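D-mannose isomerase (PDB 5X32) catalyses the reversible isomerization of D-mannose to D-fructose and, less efficiently, acts on D-lyxose. Local coordinates at residues Met20-Phe34 with Glu73-Leu85. Residues are numbered along the deposited sequence; the frame is centred on the assembly and turned at random.
Sequences MAFYFPTCIDPEGGF and EYKHAAVHGIQYL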
ATOM      1  N   MET A  20       0.839  -4.357  16.031  1.00 52.64           N
ATOM      2  CA  MET A  20       1.644  -3.253  16.525  1.00 55.86           C
ATOM      3  C   MET A  20       2.652  -3.799  17.527  1.00 62.55           C
ATOM      4  O   MET A  20       3.834  -3.414  17.519  1.00 52.85           O
ATOM      5  CB  MET A  20       0.765  -2.178  17.170  1.00 48.36           C
ATOM      6  CG  MET A  20       0.129  -1.220  16.192  1.00 48.70           C
ATOM      7  SD  MET A  20       1.361  -0.405  15.172  1.00 62.56           S
ATOM      8  CE  MET A  20       2.035   0.789  16.326  1.00 62.29           C
ATOM      9  N   ALA A  21       2.174  -4.714  18.374  1.00 56.94           N
ATOM     10  CA  ALA A  21       3.012  -5.262  19.435  1.00 53.79           C
ATOM     11  C   ALA A  21       4.150  -6.116  18.886  1.00 54.44           C
ATOM     12  O   ALA A  21       5.163  -6.266  19.557  1.00 56.38           O
ATOM     13  CB  ALA A  21       2.188  -6.047  20.402  1.00 50.70           C
ATOM     14  N   PHE A  22       3.978  -6.724  17.707  1.00 59.08           N
ATOM     15  CA  PHE A  22       5.106  -7.452  17.090  1.00 52.61           C
ATOM     16  C   PHE A  22       6.267  -6.527  16.712  1.00 56.51           C
ATOM     17  O   PHE A  22       7.422  -6.939  16.791  1.00 58.71           O
ATOM     18  CB  PHE A  22       4.680  -8.234  15.841  1.00 53.47           C
ATOM     19  CG  PHE A  22       5.846  -8.777  15.030  1.00 49.06           C
ATOM     20  CD1 PHE A  22       6.458  -9.964  15.378  1.00 53.39           C
ATOM     21  CD2 PHE A  22       6.322  -8.091  13.919  1.00 47.92           C
ATOM     22  CE1 PHE A  22       7.523 -10.459  14.632  1.00 55.72           C
ATOM     23  CE2 PHE A  22       7.390  -8.575  13.176  1.00 43.16           C
ATOM     24  CZ  PHE A  22       7.984  -9.762  13.531  1.00 48.96           C
ATOM     25  N   TYR A  23       5.962  -5.305  16.268  1.00 57.57           N
ATOM     26  CA  TYR A  23       6.983  -4.370  15.758  1.00 59.56           C
ATOM     27  C   TYR A  23       7.535  -3.423  16.845  1.00 57.76           C
ATOM     28  O   TYR A  23       8.698  -3.009  16.804  1.00 57.19           O
ATOM     29  CB  TYR A  23       6.417  -3.521  14.591  1.00 55.12           C
ATOM     30  CG  TYR A  23       6.168  -4.251  13.279  1.00 47.31           C
ATOM     31  CD1 TYR A  23       7.219  -4.580  12.429  1.00 50.02           C
ATOM     32  CD2 TYR A  23       4.879  -4.564  12.867  1.00 53.58           C
ATOM     33  CE1 TYR A  23       6.997  -5.243  11.218  1.00 53.37           C
ATOM     34  CE2 TYR A  23       4.635  -5.227  11.642  1.00 51.70           C
ATOM     35  CZ  TYR A  23       5.698  -5.559  10.825  1.00 50.81           C
ATOM     36  OH  TYR A  23       5.469  -6.198   9.624  1.00 55.30           O
ATOM     37  N   PHE A  24       6.679  -3.063  17.794  1.00 58.39           N
ATOM     38  CA  PHE A  24       7.027  -2.134  18.866  1.00 61.03           C
ATOM     39  C   PHE A  24       7.364  -2.921  20.134  1.00 61.70           C
ATOM     40  O   PHE A  24       6.635  -3.859  20.488  1.00 60.36           O
ATOM     41  CB  PHE A  24       5.878  -1.150  19.116  1.00 58.25           C
ATOM     42  CG  PHE A  24       6.246   0.018  19.988  1.00 62.17           C
ATOM     43  CD1 PHE A  24       7.076   1.028  19.518  1.00 63.44           C
ATOM     44  CD2 PHE A  24       5.740   0.116  21.275  1.00 60.77           C
ATOM     45  CE1 PHE A  24       7.414   2.105  20.323  1.00 62.59           C
ATOM     46  CE2 PHE A  24       6.067   1.193  22.086  1.00 63.53           C
ATOM     47  CZ  PHE A  24       6.908   2.189  21.610  1.00 61.44           C
ATOM     48  N   PRO A  25       8.485  -2.567  20.807  1.00 61.18           N
ATOM     49  CA  PRO A  25       9.402  -1.466  20.477  1.00 60.43           C
ATOM     50  C   PRO A  25      10.650  -1.892  19.699  1.00 59.61           C
ATOM     51  O   PRO A  25      11.548  -1.061  19.507  1.00 57.28           O
ATOM     52  CB  PRO A  25       9.818  -0.965  21.853  1.00 57.71           C
ATOM     53  CG  PRO A  25       9.925  -2.263  22.627  1.00 52.83           C
ATOM     54  CD  PRO A  25       8.808  -3.146  22.126  1.00 58.57           C
ATOM     55  N   THR A  26      10.684  -3.139  19.234  1.00 51.45           N
ATOM     56  CA  THR A  26      11.845  -3.699  18.544  1.00 51.54           C
ATOM     57  C   THR A  26      12.326  -2.913  17.307  1.00 59.34           C
ATOM     58  O   THR A  26      13.528  -2.848  17.048  1.00 62.47           O
ATOM     59  CB  THR A  26      11.550  -5.142  18.093  1.00 59.00           C
ATOM     60  OG1 THR A  26      10.933  -5.850  19.173  1.00 61.63           O
ATOM     61  CG2 THR A  26      12.823  -5.866  17.687  1.00 55.10           C
ATOM     62  N   CYS A  27      11.410  -2.327  16.539  1.00 54.53           N
ATOM     63  CA  CYS A  27      11.809  -1.686  15.282  1.00 53.93           C
ATOM     64  C   CYS A  27      12.515  -0.358  15.509  1.00 53.23           C
ATOM     65  O   CYS A  27      13.122   0.197  14.589  1.00 49.65           O
ATOM     66  CB  CYS A  27      10.598  -1.454  14.385  1.00 45.39           C
ATOM     67  SG  CYS A  27       9.415  -0.378  15.176  1.00 51.05           S
ATOM     68  N   ILE A  28      12.451   0.146  16.737  1.00 54.46           N
ATOM     69  CA  ILE A  28      13.036   1.449  17.037  1.00 58.85           C
ATOM     70  C   ILE A  28      14.554   1.356  17.085  1.00 52.75           C
ATOM     71  O   ILE A  28      15.108   0.579  17.862  1.00 47.24           O
ATOM     72  CB  ILE A  28      12.538   1.997  18.374  1.00 59.91           C
ATOM     73  CG1 ILE A  28      11.018   2.104  18.343  1.00 52.34           C
ATOM     74  CG2 ILE A  28      13.213   3.333  18.687  1.00 49.48           C
ATOM     75  CD1 ILE A  28      10.524   3.069  17.302  1.00 52.75           C
ATOM     76  N   ASP A  29      15.216   2.099  16.208  1.00 48.63           N
ATOM     77  CA  ASP A  29      16.668   2.144  16.266  1.00 61.72           C
ATOM     78  C   ASP A  29      17.065   3.376  17.079  1.00 56.49           C
ATOM     79  O   ASP A  29      16.855   4.505  16.640  1.00 58.89           O
ATOM     80  CB  ASP A  29      17.303   2.175  14.868  1.00 58.89           C
ATOM     81  CG  ASP A  29      18.831   2.238  14.928  1.00 63.22           C
ATOM     82  OD1 ASP A  29      19.378   2.088  16.045  1.00 66.79           O
ATOM     83  OD2 ASP A  29      19.490   2.446  13.880  1.00 57.61           O
ATOM     84  N   PRO A  30      17.641   3.154  18.265  1.00 55.27           N
ATOM     85  CA  PRO A  30      17.968   4.257  19.181  1.00 58.80           C
ATOM     86  C   PRO A  30      18.864   5.263  18.485  1.00 55.82           C
ATOM     87  O   PRO A  30      18.750   6.453  18.748  1.00 51.75           O
ATOM     88  CB  PRO A  30      18.696   3.542  20.322  1.00 56.16           C
ATOM     89  CG  PRO A  30      18.076   2.164  20.313  1.00 59.25           C
ATOM     90  CD  PRO A  30      18.031   1.853  18.838  1.00 60.26           C
ATOM     91  N   GLU A  31      19.666   4.770  17.539  1.00 62.90           N
ATOM     92  CA  GLU A  31      20.492   5.591  16.647  1.00 61.34           C
ATOM     93  C   GLU A  31      19.742   6.436  15.646  1.00 57.98           C
ATOM     94  O   GLU A  31      20.313   7.352  15.087  1.00 58.91           O
ATOM     95  CB  GLU A  31      21.451   4.712  15.842  1.00 61.70           C
ATOM     96  CG  GLU A  31      22.434   3.947  16.663  1.00 69.21           C
ATOM     97  CD  GLU A  31      23.482   4.869  17.240  1.00 84.30           C
ATOM     98  OE1 GLU A  31      24.547   5.028  16.595  1.00 92.65           O
ATOM     99  OE2 GLU A  31      23.229   5.450  18.324  1.00 79.46           O
ATOM    100  N   GLY A  32      18.486   6.099  15.370  1.00 64.63           N
ATOM    101  CA  GLY A  32      17.729   6.811  14.351  1.00 61.11           C
ATOM    102  C   GLY A  32      16.952   5.901  13.405  1.00 67.30           C
ATOM    103  O   GLY A  32      17.454   4.862  12.955  1.00 60.97           O
ATOM    104  N   GLY A  33      15.709   6.287  13.120  1.00 67.47           N
ATOM    105  CA  GLY A  33      14.864   5.545  12.202  1.00 61.36           C
ATOM    106  C   GLY A  33      14.379   4.226  12.752  1.00 58.28           C
ATOM    107  O   GLY A  33      14.295   4.040  13.970  1.00 63.11           O
ATOM    108  N   PHE A  34      14.111   3.293  11.849  1.00 46.94           N
ATOM    109  CA  PHE A  34      13.607   1.989  12.236  1.00 48.66           C
ATOM    110  C   PHE A  34      14.450   0.873  11.650  1.00 48.95           C
ATOM    111  O   PHE A  34      14.999   0.995  10.552  1.00 54.96           O
ATOM    112  CB  PHE A  34      12.142   1.812  11.780  1.00 47.80           C
ATOM    113  CG  PHE A  34      11.225   2.909  12.247  1.00 46.08           C
ATOM    114  CD1 PHE A  34      10.889   3.948  11.404  1.00 52.20           C
ATOM    115  CD2 PHE A  34      10.733   2.927  13.537  1.00 47.70           C
ATOM    116  CE1 PHE A  34      10.057   4.973  11.830  1.00 48.85           C
ATOM    117  CE2 PHE A  34       9.907   3.945  13.969  1.00 44.71           C
ATOM    118  CZ  PHE A  34       9.571   4.969  13.115  1.00 46.96           C
ATOM    119  N   GLU A  73       3.458   7.276  23.147  1.00 65.86           N
ATOM    120  CA  GLU A  73       4.727   6.791  22.631  1.00 65.97           C
ATOM    121  C   GLU A  73       4.645   6.404  21.145  1.00 67.85           C
ATOM    122  O   GLU A  73       5.675   6.322  20.469  1.00 64.85           O
ATOM    123  CB  GLU A  73       5.236   5.607  23.457  1.00 72.11           C
ATOM    124  CG  GLU A  73       4.159   4.711  24.082  1.00 83.62           C
ATOM    125  CD  GLU A  73       3.663   5.231  25.434  1.00 85.64           C
ATOM    126  OE1 GLU A  73       4.488   5.819  26.174  1.00 82.81           O
ATOM    127  OE2 GLU A  73       2.477   5.010  25.779  1.00 85.43           O
ATOM    128  N   TYR A  74       3.428   6.231  20.621  1.00 61.79           N
ATOM    129  CA  TYR A  74       3.259   5.974  19.195  1.00 57.64           C
ATOM    130  C   TYR A  74       3.513   7.240  18.398  1.00 61.28           C
ATOM    131  O   TYR A  74       4.160   7.213  17.344  1.00 55.57           O
ATOM    132  CB  TYR A  74       1.860   5.448  18.895  1.00 63.46           C
ATOM    133  CG  TYR A  74       1.640   4.028  19.334  1.00 60.91           C
ATOM    134  CD1 TYR A  74       2.721   3.175  19.536  1.00 58.09           C
ATOM    135  CD2 TYR A  74       0.354   3.533  19.534  1.00 59.41           C
ATOM    136  CE1 TYR A  74       2.529   1.859  19.929  1.00 63.45           C
ATOM    137  CE2 TYR A  74       0.147   2.219  19.927  1.00 64.75           C
ATOM    138  CZ  TYR A  74       1.239   1.383  20.123  1.00 66.00           C
ATOM    139  OH  TYR A  74       1.059   0.071  20.510  1.00 61.06           O
ATOM    140  N   LYS A  75       3.023   8.357  18.920  1.00 63.93           N
ATOM    141  CA  LYS A  75       3.330   9.647  18.332  1.00 60.57           C
ATOM    142  C   LYS A  75       4.834   9.897  18.412  1.00 60.47           C
ATOM    143  O   LYS A  75       5.425  10.457  17.475  1.00 59.81           O
ATOM    144  CB  LYS A  75       2.553  10.751  19.030  1.00 62.63           C
ATOM    145  CG  LYS A  75       2.525  12.069  18.283  1.00 66.59           C
ATOM    146  CD  LYS A  75       2.152  13.173  19.257  1.00 69.07           C
ATOM    147  CE  LYS A  75       2.404  14.560  18.715  1.00 70.87           C
ATOM    148  NZ  LYS A  75       2.085  15.551  19.780  1.00 72.44           N
ATOM    149  N   HIS A  76       5.462   9.455  19.503  1.00 56.65           N
ATOM    150  CA  HIS A  76       6.911   9.616  19.589  1.00 62.87           C
ATOM    151  C   HIS A  76       7.645   8.798  18.533  1.00 59.62           C
ATOM    152  O   HIS A  76       8.572   9.290  17.894  1.00 53.89           O
ATOM    153  CB  HIS A  76       7.438   9.219  20.965  1.00 68.01           C
ATOM    154  CG  HIS A  76       7.007  10.135  22.067  1.00 79.00           C
ATOM    155  ND1 HIS A  76       7.161   9.816  23.402  1.00 87.87           N
ATOM    156  CD2 HIS A  76       6.449  11.370  22.035  1.00 75.66           C
ATOM    157  CE1 HIS A  76       6.706  10.810  24.143  1.00 89.70           C
ATOM    158  NE2 HIS A  76       6.267  11.765  23.338  1.00 87.42           N
ATOM    159  N   ALA A  77       7.187   7.575  18.294  1.00 63.69           N
ATOM    160  CA  ALA A  77       7.830   6.729  17.293  1.00 53.57           C
ATOM    161  C   ALA A  77       7.597   7.282  15.888  1.00 57.12           C
ATOM    162  O   ALA A  77       8.488   7.202  15.028  1.00 59.40           O
ATOM    163  CB  ALA A  77       7.335   5.299  17.402  1.00 53.51           C
ATOM    164  N   ALA A  78       6.415   7.847  15.651  1.00 52.62           N
ATOM    165  CA  ALA A  78       6.121   8.432  14.340  1.00 58.43           C
ATOM    166  C   ALA A  78       7.025   9.630  14.082  1.00 60.22           C
ATOM    167  O   ALA A  78       7.540   9.806  12.975  1.00 62.44           O
ATOM    168  CB  ALA A  78       4.649   8.843  14.229  1.00 55.46           C
ATOM    169  N   VAL A  79       7.202  10.460  15.109  1.00 62.07           N
ATOM    170  CA  VAL A  79       8.080  11.626  15.003  1.00 61.46           C
ATOM    171  C   VAL A  79       9.551  11.221  14.845  1.00 59.80           C
ATOM    172  O   VAL A  79      10.285  11.800  14.037  1.00 63.61           O
ATOM    173  CB  VAL A  79       7.904  12.553  16.218  1.00 61.90           C
ATOM    174  CG1 VAL A  79       9.153  13.391  16.456  1.00 54.49           C
ATOM    175  CG2 VAL A  79       6.673  13.433  16.011  1.00 57.19           C
ATOM    176  N   HIS A  80       9.981  10.236  15.617  1.00 50.34           N
ATOM    177  CA  HIS A  80      11.303   9.670  15.430  1.00 58.65           C
ATOM    178  C   HIS A  80      11.490   9.279  13.950  1.00 62.33           C
ATOM    179  O   HIS A  80      12.510   9.610  13.311  1.00 65.51           O
ATOM    180  CB  HIS A  80      11.479   8.476  16.367  1.00 57.27           C
ATOM    181  CG  HIS A  80      12.787   7.771  16.219  1.00 64.72           C
ATOM    182  ND1 HIS A  80      12.949   6.436  16.527  1.00 62.82           N
ATOM    183  CD2 HIS A  80      13.994   8.205  15.787  1.00 65.28           C
ATOM    184  CE1 HIS A  80      14.197   6.077  16.293  1.00 58.29           C
ATOM    185  NE2 HIS A  80      14.854   7.132  15.847  1.00 70.56           N
ATOM    186  N   GLY A  81      10.458   8.649  13.391  1.00 62.09           N
ATOM    187  CA  GLY A  81      10.477   8.251  12.000  1.00 57.52           C
ATOM    188  C   GLY A  81      10.592   9.416  11.049  1.00 58.98           C
ATOM    189  O   GLY A  81      11.401   9.378  10.123  1.00 57.80           O
ATOM    190  N   ILE A  82       9.809  10.463  11.293  1.00 61.35           N
ATOM    191  CA  ILE A  82       9.866  11.659  10.463  1.00 61.21           C
ATOM    192  C   ILE A  82      11.272  12.270  10.490  1.00 61.53           C
ATOM    193  O   ILE A  82      11.798  12.708   9.458  1.00 62.86           O
ATOM    194  CB  ILE A  82       8.859  12.709  10.926  1.00 57.66           C
ATOM    195  CG1 ILE A  82       7.435  12.183  10.818  1.00 60.79           C
ATOM    196  CG2 ILE A  82       8.973  13.943  10.060  1.00 54.18           C
ATOM    197  CD1 ILE A  82       6.973  12.038   9.381  1.00 64.99           C
ATOM    198  N   GLN A  83      11.891  12.271  11.666  1.00 57.86           N
ATOM    199  CA  GLN A  83      13.237  12.814  11.795  1.00 67.88           C
ATOM    200  C   GLN A  83      14.191  12.029  10.910  1.00 64.12           C
ATOM    201  O   GLN A  83      14.957  12.615  10.137  1.00 64.75           O
ATOM    202  CB  GLN A  83      13.696  12.788  13.256  1.00 63.80           C
ATOM    203  CG  GLN A  83      13.054  13.863  14.102  1.00 60.38           C
ATOM    204  CD  GLN A  83      13.325  13.679  15.581  1.00 73.82           C
ATOM    205  OE1 GLN A  83      14.163  12.865  15.979  1.00 79.76           O
ATOM    206  NE2 GLN A  83      12.603  14.430  16.411  1.00 70.16           N
ATOM    207  N   TYR A  84      14.121  10.704  10.987  1.00 60.19           N
ATOM    208  CA  TYR A  84      14.998   9.887  10.144  1.00 58.94           C
ATOM    209  C   TYR A  84      14.730  10.134   8.662  1.00 59.63           C
ATOM    210  O   TYR A  84      15.640  10.100   7.827  1.00 57.45           O
ATOM    211  CB  TYR A  84      14.796   8.418  10.421  1.00 58.10           C
ATOM    212  CG  TYR A  84      15.818   7.529   9.770  1.00 57.43           C
ATOM    213  CD1 TYR A  84      17.093   7.408  10.292  1.00 52.85           C
ATOM    214  CD2 TYR A  84      15.516   6.842   8.596  1.00 56.94           C
ATOM    215  CE1 TYR A  84      18.028   6.583   9.696  1.00 58.08           C
ATOM    216  CE2 TYR A  84      16.443   6.025   7.988  1.00 55.02           C
ATOM    217  CZ  TYR A  84      17.697   5.895   8.541  1.00 59.93           C
ATOM    218  OH  TYR A  84      18.621   5.079   7.927  1.00 57.32           O
ATOM    219  N   LEU A  85      13.465  10.353   8.337  1.00 56.43           N
ATOM    220  CA  LEU A  85      13.094  10.553   6.953  1.00 58.86           C
ATOM    221  C   LEU A  85      13.800  11.789   6.438  1.00 60.15           C
ATOM    222  O   LEU A  85      14.460  11.754   5.397  1.00 57.40           O
ATOM    223  CB  LEU A  85      11.572  10.682   6.806  1.00 52.55           C
ATOM    224  CG  LEU A  85      11.060  10.943   5.389  1.00 56.14           C
ATOM    225  CD1 LEU A  85      11.505   9.853   4.422  1.00 54.92           C
ATOM    226  CD2 LEU A  85       9.541  11.052   5.389  1.00 56.61           C
TER
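His80 reaches from helix 72-89 into the turn Asp29-Gly32, its imidazole edge set against backbone. His80 CE1 lies 3.1 Å from Asp29 O, near the ring plane. Gly33 N approaches the ring obliquely, 3.0 Å from His80 NE2. Gly32 CA closes on the ring edge, while Ile28 CG2 meets His80 CE1. With His80 CG anti to the backbone N (chi1 177°), the imidazole is carried out from the helix to the turn. One helical turn on, the Tyr84 ring lies obliquely against the two glycines, Tyr84 CG 3.3 Å from Gly33 CA. Phe34 brings its ring edge to Ala77 O, with CZ nearest, and Gly81 CA meets the same ring obliquely. A beta carbon on Gly33 or Gly81 would come very close to the Tyr84 or Phe34 ring respectively, consistent with glycine at both places. At the other end of the contact, the edge of Tyr74 points at one face of Phe24 in a T-shaped pair, planes at 77°, and Pro25 covers the opposite face. Met20, its chain bent at chi2 and chi3, lays CE over a face of Tyr74, 4.0 Å from the ring centroid, a CH-pi contact. Between these ends, Ile28 CD1 rests on Ala77 CB at 3.9 Å.

The turn is shaped from within: Asp29 OD1 accepts from Glu31 N in an Asx turn, and OD2 forms a salt bridge with Arg50. The Phe34 ring also meets Phe58 and Phe62 of helix 52-69. Shortening His80 to an alanine is likely to open a gap between helix and turn, losing the packing on Gly32, Gly33 and Ile28 CG2. Away from His251 and His380, the contact fastens the segment following helix 9-23 along an outer helix of the (alpha/alpha)6 barrel, mainly through aromatic and apolar packing, with the His80 ring set among backbone atoms.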